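Local coordinates for protein chitinase (Paenibacillus sp. FPU-7, PDB 5GZT) that probably hydrolyses internal beta-1,4 linkages between N-acetylglucosamine units of chitin and chitodextrins, as an endo-acting family 18 glycosidase, at residues S72-V78 with T92-V98; N83-V88 with S102-V108; V115-N121 with V132-N138. All coordinates share one frame; numbering follows the deposited sequence. Where two conformers were deposited one is given.

Interaction 1: residues S72-V78 with T92-V98. With NA (sodium ion), chain C.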
loop_
_atom_site.group_PDB
_atom_site.type_symbol
_atom_site.label_atom_id
_atom_site.label_comp_id
_atom_site.label_asym_id
_atom_site.label_seq_id
_atom_site.Cartn_x
_atom_site.Cartn_y
_atom_site.Cartn_z
ATOM N N SER B 72 -20.215 55.409 -9.842
ATOM C CA SER B 72 -19.155 54.360 -9.781
ATOM C C SER B 72 -17.873 54.985 -10.274
ATOM O O SER B 72 -17.819 55.357 -11.438
ATOM C CB SER B 72 -19.482 53.161 -10.657
ATOM O OG SER B 72 -18.629 52.072 -10.357
ATOM N N PHE B 73 -16.869 55.152 -9.389
ATOM C CA PHE B 73 -15.672 55.889 -9.747
ATOM C C PHE B 73 -14.442 54.985 -9.632
ATOM O O PHE B 73 -14.466 53.909 -9.045
ATOM C CB PHE B 73 -15.538 57.173 -8.939
ATOM C CG PHE B 73 -16.713 58.099 -9.046
ATOM C CD1 PHE B 73 -17.836 57.913 -8.257
ATOM C CD2 PHE B 73 -16.685 59.180 -9.907
ATOM C CE1 PHE B 73 -18.910 58.789 -8.330
ATOM C CE2 PHE B 73 -17.782 60.051 -10.015
ATOM C CZ PHE B 73 -18.889 59.854 -9.218
ATOM N N THR B 74 -13.364 55.402 -10.269
ATOM C CA THR B 74 -12.134 54.590 -10.215
ATOM C C THR B 74 -11.261 55.164 -9.085
ATOM O O THR B 74 -11.352 54.695 -7.955
ATOM C CB THR B 74 -11.424 54.575 -11.606
ATOM O OG1 THR B 74 -11.329 55.919 -12.108
ATOM C CG2 THR B 74 -12.219 53.759 -12.566
ATOM N N ASP B 75 -10.480 56.194 -9.423
ATOM C CA ASP B 75 -9.547 56.820 -8.547
ATOM C C ASP B 75 -10.143 58.148 -8.253
ATOM O O ASP B 75 -10.452 58.924 -9.178
ATOM C CB ASP B 75 -8.153 57.058 -9.191
ATOM C CG ASP B 75 -7.425 55.768 -9.522
ATOM O OD1 ASP B 75 -7.123 54.979 -8.631
ATOM O OD2 ASP B 75 -7.087 55.569 -10.678
ATOM N N VAL B 76 -10.266 58.422 -6.965
ATOM C CA VAL B 76 -10.713 59.722 -6.520
ATOM C C VAL B 76 -9.681 60.193 -5.541
ATOM O O VAL B 76 -9.424 59.513 -4.553
ATOM C CB VAL B 76 -12.044 59.655 -5.778
ATOM C CG1 VAL B 76 -12.439 61.042 -5.241
ATOM C CG2 VAL B 76 -13.079 59.059 -6.674
ATOM N N ASP B 77 -9.243 61.416 -5.766
ATOM C CA ASP B 77 -8.105 61.997 -5.152
ATOM C C ASP B 77 -8.403 63.324 -4.512
ATOM O O ASP B 77 -8.749 64.264 -5.251
ATOM C CB ASP B 77 -7.103 62.266 -6.286
ATOM C CG ASP B 77 -5.875 61.555 -6.099
ATOM O OD1 ASP B 77 -5.866 60.299 -6.275
ATOM O OD2 ASP B 77 -4.966 62.294 -5.723
ATOM N N VAL B 78 -8.182 63.453 -3.206
ATOM C CA VAL B 78 -8.436 64.687 -2.504
ATOM C C VAL B 78 -7.045 65.262 -2.250
ATOM O O VAL B 78 -6.311 64.772 -1.385
ATOM C CB VAL B 78 -9.175 64.445 -1.192
ATOM C CG1 VAL B 78 -9.507 65.726 -0.505
ATOM C CG2 VAL B 78 -10.381 63.560 -1.415
ATOM N N THR B 92 -19.851 53.727 -5.627
ATOM C CA THR B 92 -18.610 52.979 -5.381
ATOM C C THR B 92 -17.402 53.810 -5.818
ATOM O O THR B 92 -17.491 54.646 -6.690
ATOM C CB THR B 92 -18.562 51.651 -6.143
ATOM O OG1 THR B 92 -18.774 51.932 -7.542
ATOM C CG2 THR B 92 -19.549 50.639 -5.580
ATOM N N ILE B 93 -16.279 53.600 -5.132
ATOM C CA ILE B 93 -14.991 54.234 -5.469
ATOM C C ILE B 93 -13.964 53.130 -5.307
ATOM O O ILE B 93 -13.886 52.468 -4.261
ATOM C CB ILE B 93 -14.603 55.434 -4.600
ATOM C CG1 ILE B 93 -15.544 56.630 -4.784
ATOM C CG2 ILE B 93 -13.225 55.913 -4.991
ATOM C CD1 ILE B 93 -15.426 57.682 -3.677
ATOM N N GLU B 94 -13.190 52.884 -6.347
ATOM C CA GLU B 94 -12.105 51.827 -6.229
ATOM C C GLU B 94 -11.007 52.266 -5.275
ATOM O O GLU B 94 -10.633 51.560 -4.365
ATOM C CB GLU B 94 -11.499 51.478 -7.599
ATOM C CG GLU B 94 -12.281 50.446 -8.419
ATOM C CD GLU B 94 -11.964 50.474 -9.946
ATOM O OE1 GLU B 94 -10.939 51.040 -10.390
ATOM O OE2 GLU B 94 -12.774 49.920 -10.715
ATOM N N ARG B 95 -10.501 53.444 -5.477
ATOM C CA ARG B 95 -9.390 53.893 -4.669
ATOM C C ARG B 95 -9.611 55.357 -4.363
ATOM O O ARG B 95 -9.666 56.215 -5.241
ATOM C CB ARG B 95 -8.029 53.586 -5.361
ATOM C CG ARG B 95 -7.730 52.075 -5.550
ATOM C CD ARG B 95 -6.646 51.711 -6.614
ATOM N NE ARG B 95 -6.895 52.424 -7.871
ATOM C CZ ARG B 95 -7.664 51.987 -8.889
ATOM N NH1 ARG B 95 -8.258 50.816 -8.890
ATOM N NH2 ARG B 95 -7.844 52.756 -9.913
ATOM N N LEU B 96 -9.740 55.636 -3.087
ATOM C CA LEU B 96 -9.919 57.016 -2.688
ATOM C C LEU B 96 -8.670 57.337 -1.931
ATOM O O LEU B 96 -8.306 56.590 -1.006
ATOM C CB LEU B 96 -11.148 57.138 -1.778
ATOM C CG LEU B 96 -11.503 58.427 -1.045
ATOM C CD1 LEU B 96 -11.418 59.691 -1.825
ATOM C CD2 LEU B 96 -12.949 58.289 -0.509
ATOM N N THR B 97 -8.063 58.479 -2.234
ATOM C CA THR B 97 -6.788 58.840 -1.649
ATOM C C THR B 97 -6.872 60.227 -1.129
ATOM O O THR B 97 -7.302 61.115 -1.855
ATOM C CB THR B 97 -5.645 58.703 -2.720
ATOM O OG1 THR B 97 -5.500 57.317 -3.104
ATOM C CG2 THR B 97 -4.320 59.246 -2.150
ATOM N N VAL B 98 -6.455 60.420 0.134
ATOM C CA VAL B 98 -6.467 61.708 0.728
ATOM C C VAL B 98 -4.980 62.095 0.880
ATOM O O VAL B 98 -4.225 61.469 1.621
ATOM C CB VAL B 98 -7.206 61.697 2.072
ATOM C CG1 VAL B 98 -7.292 63.096 2.584
ATOM C CG2 VAL B 98 -8.613 61.055 1.918
HETATM NA NA NA C . -18.516 55.498 -13.743
HETATM O O HOH W 1 -6.897 57.588 -5.754
#
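Strands 72-78 and 92-98 run parallel in exact pairing, Ser72 beside Thr92 and Val78 beside Val98, and the backbone carries most of the polar contact. Beyond the corner, Val76 N donates to Arg95 O (2.9 Å), Thr97 N to Val76 O and Val78 N to Thr97 O. At the corner itself, where both chains bend at Thr74 and Glu94, the ladder persists less regularly: Glu94 N reaches Phe73 O at 3.2 Å, from well above the carbonyl plane, and Arg95 N takes Thr74 O.

Apolar contacts occupy the inward face. Val76 turns its two methyls to different neighbours: CG2, anti to the carbonyl carbon, meets Ile93 CG2 at 3.6 Å with the side chains at about a right angle, while CG1, anti to the backbone N (chi1 176°), meets Leu96 CD1 at 3.8 Å. Val78 CG2 touches the same Leu96 methyl from further along the row.

Charged groups lie on the opposite, outward face. In the given one of two Arg95 conformers, which makes the detail less certain, the guanidinium grips Asp75 side-on: NE and NH2 each approach OD1 at 2.7 Å, and NH2 also reaches OD2. The two planes are 64° apart. A weak bond from Arg95 NH1 to Glu94 OE1 extends this into a three-residue network. Further on, a water joins Asp77 OD1, Arg95 O and Thr97 OG1.

At the start of strand 72-78, Ser72 O lies 2.4 Å from a sodium ion, whose site Glu44, Thr50 and Phe52 complete. Stacked rungs with a hydrophobic interior and polar exterior are the hallmark of a parallel beta-helix.

Interaction 2: residues N83-V88 with S102-V108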
loop_
_atom_site.group_PDB
_atom_site.type_symbol
_atom_site.label_atom_id
_atom_site.label_comp_id
_atom_site.label_asym_id
_atom_site.label_seq_id
_atom_site.Cartn_x
_atom_site.Cartn_y
_atom_site.Cartn_z
ATOM N N ASN B 83 -8.937 72.822 3.593
ATOM C CA ASN B 83 -9.804 72.025 4.506
ATOM C C ASN B 83 -10.979 71.314 3.760
ATOM O O ASN B 83 -12.157 71.583 4.004
ATOM C CB ASN B 83 -10.293 72.882 5.674
ATOM C CG ASN B 83 -9.165 73.726 6.282
ATOM O OD1 ASN B 83 -8.108 73.202 6.719
ATOM N ND2 ASN B 83 -9.362 75.045 6.263
ATOM N N PRO B 84 -10.623 70.448 2.813
ATOM C CA PRO B 84 -11.594 69.917 1.900
ATOM C C PRO B 84 -12.551 68.932 2.616
ATOM O O PRO B 84 -12.131 68.274 3.539
ATOM C CB PRO B 84 -10.731 69.215 0.838
ATOM C CG PRO B 84 -9.460 68.831 1.538
ATOM C CD PRO B 84 -9.285 69.813 2.649
ATOM N N GLN B 85 -13.819 68.929 2.204
ATOM C CA GLN B 85 -14.756 67.873 2.485
ATOM C C GLN B 85 -15.230 67.281 1.179
ATOM O O GLN B 85 -15.683 68.019 0.304
ATOM C CB GLN B 85 -15.970 68.400 3.229
ATOM C CG GLN B 85 -16.973 67.291 3.582
ATOM C CD GLN B 85 -17.920 67.745 4.679
ATOM O OE1 GLN B 85 -17.506 68.382 5.664
ATOM N NE2 GLN B 85 -19.194 67.444 4.517
ATOM N N LEU B 86 -15.168 65.939 1.092
ATOM C CA LEU B 86 -15.718 65.126 0.002
ATOM C C LEU B 86 -16.930 64.398 0.572
ATOM O O LEU B 86 -16.825 63.631 1.584
ATOM C CB LEU B 86 -14.685 64.129 -0.548
ATOM C CG LEU B 86 -15.202 63.199 -1.612
ATOM C CD1 LEU B 86 -15.559 64.013 -2.828
ATOM C CD2 LEU B 86 -14.281 62.089 -2.010
ATOM N N ASN B 87 -18.091 64.678 -0.035
ATOM C CA ASN B 87 -19.330 63.905 0.241
ATOM C C ASN B 87 -19.479 62.859 -0.818
ATOM O O ASN B 87 -19.507 63.185 -2.010
ATOM C CB ASN B 87 -20.592 64.800 0.250
ATOM C CG ASN B 87 -20.835 65.417 1.608
ATOM O OD1 ASN B 87 -21.639 64.923 2.466
ATOM N ND2 ASN B 87 -20.101 66.443 1.849
ATOM N N VAL B 88 -19.629 61.610 -0.406
ATOM C CA VAL B 88 -19.935 60.576 -1.333
ATOM C C VAL B 88 -21.307 60.072 -0.893
ATOM O O VAL B 88 -21.477 59.470 0.176
ATOM C CB VAL B 88 -18.903 59.465 -1.317
ATOM C CG1 VAL B 88 -19.178 58.511 -2.499
ATOM C CG2 VAL B 88 -17.477 60.062 -1.357
ATOM N N SER B 102 -3.962 67.740 2.322
ATOM C CA SER B 102 -5.408 68.036 2.533
ATOM C C SER B 102 -5.722 68.166 3.987
ATOM O O SER B 102 -6.392 67.311 4.603
ATOM C CB SER B 102 -6.264 66.981 1.899
ATOM O OG SER B 102 -6.043 66.941 0.518
ATOM N N LYS B 103 -5.195 69.233 4.549
ATOM C CA LYS B 103 -5.233 69.461 5.980
ATOM C C LYS B 103 -6.692 69.449 6.491
ATOM O O LYS B 103 -7.554 70.063 5.876
ATOM C CB LYS B 103 -4.597 70.818 6.305
ATOM C CG LYS B 103 -4.528 71.139 7.791
ATOM C CD LYS B 103 -3.432 70.351 8.514
ATOM C CE LYS B 103 -3.529 70.520 10.037
ATOM N NZ LYS B 103 -3.285 71.911 10.522
ATOM N N ASP B 104 -6.938 68.732 7.592
ATOM C CA ASP B 104 -8.298 68.632 8.199
ATOM C C ASP B 104 -9.313 68.064 7.241
ATOM O O ASP B 104 -10.494 68.357 7.343
ATOM C CB ASP B 104 -8.800 70.012 8.643
ATOM C CG ASP B 104 -7.973 70.620 9.764
ATOM O OD1 ASP B 104 -7.469 69.857 10.594
ATOM O OD2 ASP B 104 -7.890 71.880 9.831
ATOM N N ALA B 105 -8.865 67.273 6.285
ATOM C CA ALA B 105 -9.783 66.616 5.337
ATOM C C ALA B 105 -10.986 65.912 6.066
ATOM O O ALA B 105 -10.808 65.368 7.157
ATOM C CB ALA B 105 -9.046 65.610 4.464
ATOM N N VAL B 106 -12.191 65.984 5.486
ATOM C CA VAL B 106 -13.328 65.178 6.004
ATOM C C VAL B 106 -13.896 64.452 4.840
ATOM O O VAL B 106 -14.126 65.082 3.782
ATOM C CB VAL B 106 -14.464 66.089 6.576
ATOM C CG1 VAL B 106 -15.693 65.254 7.000
ATOM C CG2 VAL B 106 -13.916 66.931 7.739
ATOM N N ILE B 107 -14.188 63.163 5.053
ATOM C CA ILE B 107 -14.723 62.331 4.021
ATOM C C ILE B 107 -16.042 61.806 4.619
ATOM O O ILE B 107 -16.020 61.138 5.669
ATOM C CB ILE B 107 -13.849 61.128 3.710
ATOM C CG1 ILE B 107 -12.408 61.524 3.346
ATOM C CG2 ILE B 107 -14.476 60.370 2.571
ATOM C CD1 ILE B 107 -12.228 62.200 1.970
ATOM N N VAL B 108 -17.165 62.074 3.944
ATOM C CA VAL B 108 -18.512 61.653 4.453
ATOM C C VAL B 108 -19.020 60.583 3.519
ATOM O O VAL B 108 -19.281 60.887 2.299
ATOM C CB VAL B 108 -19.526 62.796 4.480
ATOM C CG1 VAL B 108 -20.819 62.334 5.209
ATOM C CG2 VAL B 108 -18.904 64.077 5.053
HETATM O O HOH W 2 -12.792 70.105 5.989
#
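Pro84 and Ser102 meet on the tightly packed, buried side of this contact, the ring carbon CG of Pro84 lying 3.7 Å from Ser102 CB. Ser102 OG accepts a hydrogen bond from Ala80 N and makes a weak one with Val78 O, so this buried hydroxyl is tied to the preceding rung of the chain. From here the parallel ladder starts: Val106 N donates to Pro84 O at 3.0 Å, and Leu86 N, Val108 N and Val88 N then alternate with Val106 O, Leu86 O and Val108 O. The last of these bonds, Val88 N to Val108 O, is 2.8 Å long with an angle of 176° at the hydrogen. On the buried face Ile107 reaches across to its partner, placing CD1 4.0 Å from Leu86 CB; CG1 stands anti to the carbonyl carbon (chi1 -56°) and a further bend at chi2 brings the terminal methyl across.

The other face is looser and partly open to solvent. Gln85 extends alongside Val106 and then passes at a slant over Val108, its CG 4.0 Å from Val108 CG2. Asn87 lies beside the same valine and points the same way. Where the strands begin, Lys103 and Asp104 form the exposed middle of a type II turn from Ser102 to Ala105, with Asn83 alongside; Ala105 N to Ser102 O closes the turn. Here the backbones are joined by softer contacts: Asn83 CA directs its hydrogen almost straight at Lys103 O (3.3 Å), and a water lies between Asn83 O and Asp104 O.

Aliphatic residues inside, amides and valines on the outer face, and charged residues in the turn that leads into the strand fit successive rungs of a parallel beta-helix.

Interaction 3: residues V115-N121 with V132-N138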
loop_
_atom_site.group_PDB
_atom_site.type_symbol
_atom_site.label_atom_id
_atom_site.label_comp_id
_atom_site.label_asym_id
_atom_site.label_seq_id
_atom_site.Cartn_x
_atom_site.Cartn_y
_atom_site.Cartn_z
ATOM N N VAL B 115 -16.225 52.101 -0.605
ATOM C CA VAL B 115 -14.896 52.456 -1.058
ATOM C C VAL B 115 -14.066 51.169 -0.898
ATOM O O VAL B 115 -13.986 50.592 0.205
ATOM C CB VAL B 115 -14.367 53.644 -0.262
ATOM C CG1 VAL B 115 -12.967 54.051 -0.761
ATOM C CG2 VAL B 115 -15.330 54.851 -0.399
ATOM N N THR B 116 -13.550 50.609 -2.005
ATOM C CA THR B 116 -12.785 49.341 -1.838
ATOM C C THR B 116 -11.436 49.581 -1.063
ATOM O O THR B 116 -11.063 48.806 -0.166
ATOM C CB THR B 116 -12.409 48.767 -3.212
ATOM O OG1 THR B 116 -13.581 48.591 -3.973
ATOM C CG2 THR B 116 -11.668 47.402 -3.085
ATOM N N THR B 117 -10.716 50.619 -1.487
ATOM C CA THR B 117 -9.438 51.043 -0.868
ATOM C C THR B 117 -9.410 52.513 -0.550
ATOM O O THR B 117 -9.620 53.374 -1.417
ATOM C CB THR B 117 -8.237 50.619 -1.769
ATOM O OG1 THR B 117 -8.336 49.207 -1.915
ATOM C CG2 THR B 117 -6.877 50.951 -1.092
ATOM N N LEU B 118 -9.183 52.810 0.727
ATOM C CA LEU B 118 -9.038 54.181 1.150
ATOM C C LEU B 118 -7.580 54.360 1.683
ATOM O O LEU B 118 -7.194 53.691 2.644
ATOM C CB LEU B 118 -10.067 54.549 2.248
ATOM C CG LEU B 118 -9.897 55.893 2.887
ATOM C CD1 LEU B 118 -10.185 57.098 2.005
ATOM C CD2 LEU B 118 -10.666 56.008 4.179
ATOM N N THR B 119 -6.837 55.301 1.096
ATOM C CA THR B 119 -5.438 55.569 1.465
ATOM C C THR B 119 -5.341 56.951 2.101
ATOM O O THR B 119 -5.686 57.949 1.505
ATOM C CB THR B 119 -4.505 55.390 0.264
ATOM O OG1 THR B 119 -4.709 54.084 -0.265
ATOM C CG2 THR B 119 -3.027 55.573 0.620
ATOM N N LEU B 120 -4.847 56.982 3.335
ATOM C CA LEU B 120 -4.751 58.195 4.093
ATOM C C LEU B 120 -3.293 58.663 4.338
ATOM O O LEU B 120 -2.506 57.929 4.957
ATOM C CB LEU B 120 -5.428 57.967 5.432
ATOM C CG LEU B 120 -6.894 57.448 5.377
ATOM C CD1 LEU B 120 -7.397 57.220 6.781
ATOM C CD2 LEU B 120 -7.701 58.480 4.651
ATOM N N ASN B 121 -3.028 59.917 3.917
ATOM C CA ASN B 121 -1.712 60.547 3.993
ATOM C C ASN B 121 -1.767 61.807 4.762
ATOM O O ASN B 121 -0.744 62.501 4.850
ATOM C CB ASN B 121 -1.203 60.788 2.556
ATOM C CG ASN B 121 -0.859 59.506 1.836
ATOM O OD1 ASN B 121 -1.297 59.248 0.675
ATOM N ND2 ASN B 121 0.019 58.763 2.419
ATOM N N VAL B 132 -15.790 50.950 3.892
ATOM C CA VAL B 132 -14.405 51.000 3.373
ATOM C C VAL B 132 -13.899 49.546 3.481
ATOM O O VAL B 132 -13.884 48.983 4.565
ATOM C CB VAL B 132 -13.523 51.893 4.217
ATOM C CG1 VAL B 132 -12.042 51.760 3.751
ATOM C CG2 VAL B 132 -13.919 53.341 4.080
ATOM N N GLY B 133 -13.541 48.927 2.357
ATOM C CA GLY B 133 -13.048 47.524 2.459
ATOM C C GLY B 133 -11.644 47.457 3.078
ATOM O O GLY B 133 -11.416 46.667 3.984
ATOM N N THR B 134 -10.690 48.317 2.620
ATOM C CA THR B 134 -9.322 48.367 3.264
ATOM C C THR B 134 -8.870 49.794 3.445
ATOM O O THR B 134 -8.941 50.539 2.457
ATOM C CB THR B 134 -8.310 47.593 2.428
ATOM O OG1 THR B 134 -8.774 46.271 2.339
ATOM C CG2 THR B 134 -6.833 47.528 3.088
ATOM N N ALA B 135 -8.550 50.197 4.694
ATOM C CA ALA B 135 -8.038 51.522 4.974
ATOM C C ALA B 135 -6.486 51.338 5.048
ATOM O O ALA B 135 -6.005 50.572 5.877
ATOM C CB ALA B 135 -8.536 52.073 6.305
ATOM N N VAL B 136 -5.769 52.073 4.202
ATOM C CA VAL B 136 -4.276 52.077 4.136
ATOM C C VAL B 136 -3.877 53.367 4.809
ATOM O O VAL B 136 -4.120 54.474 4.308
ATOM C CB VAL B 136 -3.787 52.005 2.725
ATOM C CG1 VAL B 136 -2.219 52.039 2.695
ATOM C CG2 VAL B 136 -4.246 50.715 2.075
ATOM N N VAL B 137 -3.453 53.229 6.033
ATOM C CA VAL B 137 -3.161 54.381 6.887
ATOM C C VAL B 137 -1.598 54.533 6.915
ATOM O O VAL B 137 -0.882 53.874 7.661
ATOM C CB VAL B 137 -3.657 54.155 8.280
ATOM C CG1 VAL B 137 -3.557 55.434 9.072
ATOM C CG2 VAL B 137 -5.101 53.604 8.255
ATOM N N ASN B 138 -1.108 55.374 6.024
ATOM C CA ASN B 138 0.322 55.724 6.016
ATOM C C ASN B 138 0.609 56.646 7.124
ATOM O O ASN B 138 -0.290 57.054 7.868
ATOM C CB ASN B 138 0.692 56.310 4.654
ATOM C CG ASN B 138 0.553 55.322 3.529
ATOM O OD1 ASN B 138 0.773 54.081 3.620
ATOM N ND2 ASN B 138 0.241 55.886 2.384
HETATM O O HOH W 3 -10.412 46.367 -0.021
#
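The side-chain amides of Asn121 and Asn138 are the flat groups of this contact; they lie side by side and point the same way, their planes 27° apart, where the two strands run out. The methyl CG2 of Thr119 comes up against the Asn138 amide at a slant. This pair closes one end of two neighbouring rungs of a parallel beta-helix, strands 117-120 and 134-137, whose axes are 4.6 Å apart and 16° from parallel.

Backbone bonds form a regular ladder: Leu118 N to Thr134 O, Val136 N to Leu118 O (2.7 Å) and Leu120 N to Val136 O are all close to straight. At the Asn end the ladder weakens, Asn138 N lying 3.1 Å from Leu120 O. Towards the corner at Thr116 and Gly133 it holds through Gly133 N to Val115 O (2.8 Å).

The inward face is aliphatic. With CG1 trans to its amide nitrogen (chi1 172°), Val132 reaches diagonally through that methyl to Leu118 CB at 3.7 Å, while CG2 lies beside its partner Val115. Phe146, on strand 145-146 of the other parallel sheet, touches Leu118, Leu120 and Ala135, covering this interior. On the outer face threonines and a valine form a row: Val136 lies beside Thr119, with its CB 3.8 Å from Thr119 OG1, while its CG2 touches Thr117 CG2.

At the corner, a water lies 2.9 Å from Thr134 OG1, a hydroxyl that also bonds to Lys152 NZ.

All three interactions join consecutive rungs of one parallel beta-helix in the N-terminal part of the chain, far from its centre. Interactions 1 and 3 belong to the same sheet: strand 92-98 is shared between 72-78 and 114-120, with Leu96 hydrogen-bonded through its backbone to Thr117 and Thr119. Interaction 2 lies on another wall and faces interaction 1 across the interior, where Leu86 meets Leu96 and Ala105 meets Val98; it does not touch interaction 3. Each has a buried aliphatic side and a more accessible one, but the outer chemistry differs: charged groups and a metal in interaction 1; amides, valines and a charged turn in interaction 2; threonines, with asparagines at one end, in interaction 3.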